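Local coordinates for heme utilization carrier protein (PDB 6U9J) that probably carries heme in the cytosol during heme utilisation, and may take part in anaerobic heme degradation, at residues A[105-110]-A[118-123]. Residues are numbered along the deposited sequence; the frame is centred on the assembly and turned at random.
Sequences ALIERK and SILFFN
The antiparallel hairpin of strands 103-111 and 114-122, inside the six-stranded antiparallel sheet between strand 36-40 and strand 128-133, is zipped here by Ala105 opposite Leu120 and Ile107 opposite Ser118, two hydrogen-bonded pairs flanking the non-hydrogen-bonded pair Leu106 and Ile119. Ala105 N reaches Leu120 O at 2.9 Å and Leu120 N returns to Ala105 O; Ile107 and Ser118 exchange the same two bonds, all four nearly straight. Between these pairs, at Leu106 and Ile119, two CA-H...O contacts add to the bonds: Ile119 CA lies 3.2 Å from Ala105 O, and Leu106 CA approaches Ser118 O.

The two faces of the hairpin meet different helices. On one, Leu106 and Ile119 run alongside each other in the same direction, with Leu106 CG 4.0 Å from Ile119 CG1; Leu106 then packs against Phe150, Ala154 and Leu157 of helix 144-157, while Ile119 touches Trp54. On the other, Ala105, Ile107 and Leu120 form an apolar patch, and Val30 of helix 26-31 packs on Ala105 and Ile107. With CG1 anti to its carbonyl carbon (chi1 -61°) and the chain extended beyond it, Ile107 slants across to Leu120, bringing its CD1 within 3.7 Å of Leu120 CD2. Phe122 lengthens this patch: its ring, turned edge-on, meets Ala105 CB through CE1 at 3.8 Å, with the methyl in the ring plane, and also touches Leu26 and Leu27 of helix 26-31.

Among the bridged residues on this face, Ser118 alone carries a polar side chain. Its hydroxyl is staggered between its own N and C (chi1 63°), which sets OG 3.6 Å from Ile107 CB. A water bridges the pair, lying 3.0 Å from Ser118 OG and donating a longer hydrogen bond of 3.3 Å to Ile107 O, the carbonyl that also accepts from Ser118 N.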
ATOM      1  N   ALA A 105     -16.067   5.886   7.032  1.00 16.27           N
ATOM      2  CA  ALA A 105     -17.346   5.912   6.332  1.00 16.51           C
ATOM      3  C   ALA A 105     -17.646   4.559   5.715  1.00 16.37           C
ATOM      4  O   ALA A 105     -16.755   3.893   5.188  1.00 17.65           O
ATOM      5  CB  ALA A 105     -17.376   6.986   5.240  1.00 17.41           C
ATOM      6  N   LEU A 106     -18.911   4.158   5.776  1.00 17.59           N
ATOM      7  CA  LEU A 106     -19.421   3.047   4.987  1.00 16.97           C
ATOM      8  C   LEU A 106     -20.222   3.641   3.843  1.00 17.54           C
ATOM      9  O   LEU A 106     -21.095   4.482   4.073  1.00 19.73           O
ATOM     10  CB  LEU A 106     -20.297   2.111   5.824  1.00 18.10           C
ATOM     11  CG  LEU A 106     -19.546   1.018   6.604  1.00 18.67           C
ATOM     12  CD1 LEU A 106     -18.631   1.614   7.659  1.00 19.26           C
ATOM     13  CD2 LEU A 106     -20.522   0.029   7.240  1.00 20.28           C
ATOM     14  N   ILE A 107     -19.897   3.233   2.617  1.00 15.76           N
ATOM     15  CA  ILE A 107     -20.465   3.821   1.408  1.00 16.01           C
ATOM     16  C   ILE A 107     -21.043   2.742   0.507  1.00 16.96           C
ATOM     17  O   ILE A 107     -20.419   1.706   0.277  1.00 17.66           O
ATOM     18  CB  ILE A 107     -19.392   4.617   0.636  1.00 16.60           C
ATOM     19  CG1 ILE A 107     -18.858   5.755   1.505  1.00 21.53           C
ATOM     20  CG2 ILE A 107     -19.975   5.142  -0.701  1.00 22.17           C
ATOM     21  CD1 ILE A 107     -17.524   6.303   1.031  1.00 29.15           C
ATOM     22  N   GLU A 108     -22.224   3.013  -0.052  1.00 19.44           N
ATOM     23  CA  GLU A 108     -22.775   2.214  -1.137  1.00 22.21           C
ATOM     24  C   GLU A 108     -23.079   3.146  -2.296  1.00 20.97           C
ATOM     25  O   GLU A 108     -23.700   4.194  -2.101  1.00 24.08           O
ATOM     26  CB  GLU A 108     -24.043   1.474  -0.712  1.00 23.94           C
ATOM     27  CG  GLU A 108     -23.793   0.456   0.389  1.00 24.00           C
ATOM     28  CD  GLU A 108     -25.084  -0.159   0.899  1.00 32.51           C
ATOM     29  OE1 GLU A 108     -25.571   0.273   1.963  1.00 41.34           O
ATOM     30  OE2 GLU A 108     -25.613  -1.069   0.223  1.00 34.18           O
ATOM     31  N   ARG A 109     -22.604   2.789  -3.481  1.00 19.44           N
ATOM     32  CA  ARG A 109     -22.918   3.587  -4.664  1.00 19.83           C
ATOM     33  C   ARG A 109     -22.678   2.747  -5.906  1.00 21.44           C
ATOM     34  O   ARG A 109     -22.178   1.624  -5.844  1.00 24.55           O
ATOM     35  CB  ARG A 109     -22.071   4.865  -4.705  1.00 21.81           C
ATOM     36  CG  ARG A 109     -20.576   4.589  -4.765  1.00 22.13           C
ATOM     37  CD  ARG A 109     -19.768   5.879  -4.808  1.00 29.32           C
ATOM     38  NE  ARG A 109     -20.058   6.636  -6.026  1.00 43.32           N
ATOM     39  CZ  ARG A 109     -19.188   6.870  -7.008  1.00 43.55           C
ATOM     40  NH1 ARG A 109     -19.571   7.566  -8.073  1.00 39.39           N
ATOM     41  NH2 ARG A 109     -17.939   6.429  -6.927  1.00 37.62           N
ATOM     42  N   LYS A 110     -23.071   3.292  -7.054  1.00 21.77           N
ATOM     43  CA  LYS A 110     -22.673   2.683  -8.309  1.00 22.46           C
ATOM     44  C   LYS A 110     -21.411   3.350  -8.837  1.00 24.70           C
ATOM     45  O   LYS A 110     -21.276   4.578  -8.789  1.00 29.81           O
ATOM     46  CB  LYS A 110     -23.791   2.775  -9.346  1.00 24.08           C
ATOM     47  CG  LYS A 110     -24.858   1.708  -9.150  1.00 28.60           C
ATOM     48  CD  LYS A 110     -25.797   1.629 -10.321  1.00 35.92           C
ATOM     49  CE  LYS A 110     -26.903   0.637 -10.031  1.00 26.77           C
ATOM     50  NZ  LYS A 110     -26.497  -0.758 -10.346  1.00 26.36           N
ATOM     51  N   SER A 118     -18.124  -0.038   0.248  1.00 15.36           N
ATOM     52  CA  SER A 118     -16.760   0.223   0.675  1.00 17.29           C
ATOM     53  C   SER A 118     -16.726   0.821   2.070  1.00 15.44           C
ATOM     54  O   SER A 118     -17.695   1.414   2.553  1.00 16.23           O
ATOM     55  CB  SER A 118     -16.053   1.179  -0.298  1.00 20.37           C
ATOM     56  OG  SER A 118     -16.693   2.436  -0.332  1.00 27.24           O
ATOM     57  N   ILE A 119     -15.571   0.651   2.717  1.00 15.22           N
ATOM     58  CA  ILE A 119     -15.245   1.307   3.979  1.00 17.10           C
ATOM     59  C   ILE A 119     -14.029   2.183   3.736  1.00 18.79           C
ATOM     60  O   ILE A 119     -13.007   1.693   3.252  1.00 18.67           O
ATOM     61  CB  ILE A 119     -14.969   0.282   5.080  1.00 16.52           C
ATOM     62  CG1 ILE A 119     -16.181  -0.617   5.256  1.00 18.70           C
ATOM     63  CG2 ILE A 119     -14.573   0.968   6.408  1.00 16.90           C
ATOM     64  CD1 ILE A 119     -15.915  -1.829   6.089  1.00 21.11           C
ATOM     65  N   LEU A 120     -14.145   3.469   4.045  1.00 16.04           N
ATOM     66  CA  LEU A 120     -13.067   4.432   3.868  1.00 18.15           C
ATOM     67  C   LEU A 120     -12.593   4.885   5.237  1.00 21.56           C
ATOM     68  O   LEU A 120     -13.408   5.259   6.088  1.00 19.61           O
ATOM     69  CB  LEU A 120     -13.515   5.648   3.056  1.00 19.53           C
ATOM     70  CG  LEU A 120     -13.281   5.588   1.551  1.00 25.33           C
ATOM     71  CD1 LEU A 120     -13.869   4.310   0.981  1.00 27.93           C
ATOM     72  CD2 LEU A 120     -13.907   6.805   0.894  1.00 26.72           C
ATOM     73  N   PHE A 121     -11.281   4.863   5.436  1.00 16.95           N
ATOM     74  CA  PHE A 121     -10.659   5.374   6.649  1.00 16.06           C
ATOM     75  C   PHE A 121     -10.016   6.707   6.307  1.00 18.24           C
ATOM     76  O   PHE A 121      -9.216   6.782   5.372  1.00 19.95           O
ATOM     77  CB  PHE A 121      -9.603   4.401   7.185  1.00 19.27           C
ATOM     78  CG  PHE A 121     -10.143   3.038   7.543  1.00 15.06           C
ATOM     79  CD1 PHE A 121     -10.368   2.080   6.555  1.00 16.51           C
ATOM     80  CD2 PHE A 121     -10.414   2.703   8.863  1.00 18.08           C
ATOM     81  CE1 PHE A 121     -10.860   0.829   6.872  1.00 17.61           C
ATOM     82  CE2 PHE A 121     -10.896   1.462   9.194  1.00 17.95           C
ATOM     83  CZ  PHE A 121     -11.128   0.512   8.202  1.00 19.43           C
ATOM     84  N   PHE A 122     -10.369   7.752   7.048  1.00 17.07           N
ATOM     85  CA  PHE A 122      -9.919   9.111   6.757  1.00 18.76           C
ATOM     86  C   PHE A 122      -8.884   9.608   7.759  1.00 19.72           C
ATOM     87  O   PHE A 122      -8.985   9.340   8.963  1.00 22.01           O
ATOM     88  CB  PHE A 122     -11.090  10.094   6.780  1.00 17.85           C
ATOM     89  CG  PHE A 122     -12.081   9.878   5.694  1.00 19.97           C
ATOM     90  CD1 PHE A 122     -13.147   9.017   5.883  1.00 18.06           C
ATOM     91  CD2 PHE A 122     -11.937  10.526   4.488  1.00 22.01           C
ATOM     92  CE1 PHE A 122     -14.078   8.812   4.873  1.00 21.61           C
ATOM     93  CE2 PHE A 122     -12.857  10.329   3.471  1.00 23.20           C
ATOM     94  CZ  PHE A 122     -13.929   9.467   3.670  1.00 23.62           C
ATOM     95  N   ASN A 123      -7.931  10.397   7.262  1.00 21.33           N
ATOM     96  CA  ASN A 123      -7.001  11.103   8.133  1.00 20.38           C
ATOM     97  C   ASN A 123      -7.585  12.467   8.504  1.00 22.58           C
ATOM     98  O   ASN A 123      -8.696  12.827   8.107  1.00 24.99           O
ATOM     99  CB  ASN A 123      -5.620  11.221   7.476  1.00 24.57           C
ATOM    100  CG  ASN A 123      -5.642  12.000   6.169  1.00 27.70           C
ATOM    101  OD1 ASN A 123      -6.437  12.916   5.976  1.00 27.70           O
ATOM    102  ND2 ASN A 123      -4.747  11.633   5.259  1.00 36.26           N
TER
HETATM  103  O   HOH W   1     -18.746   2.192  -2.479  1.00 29.18           O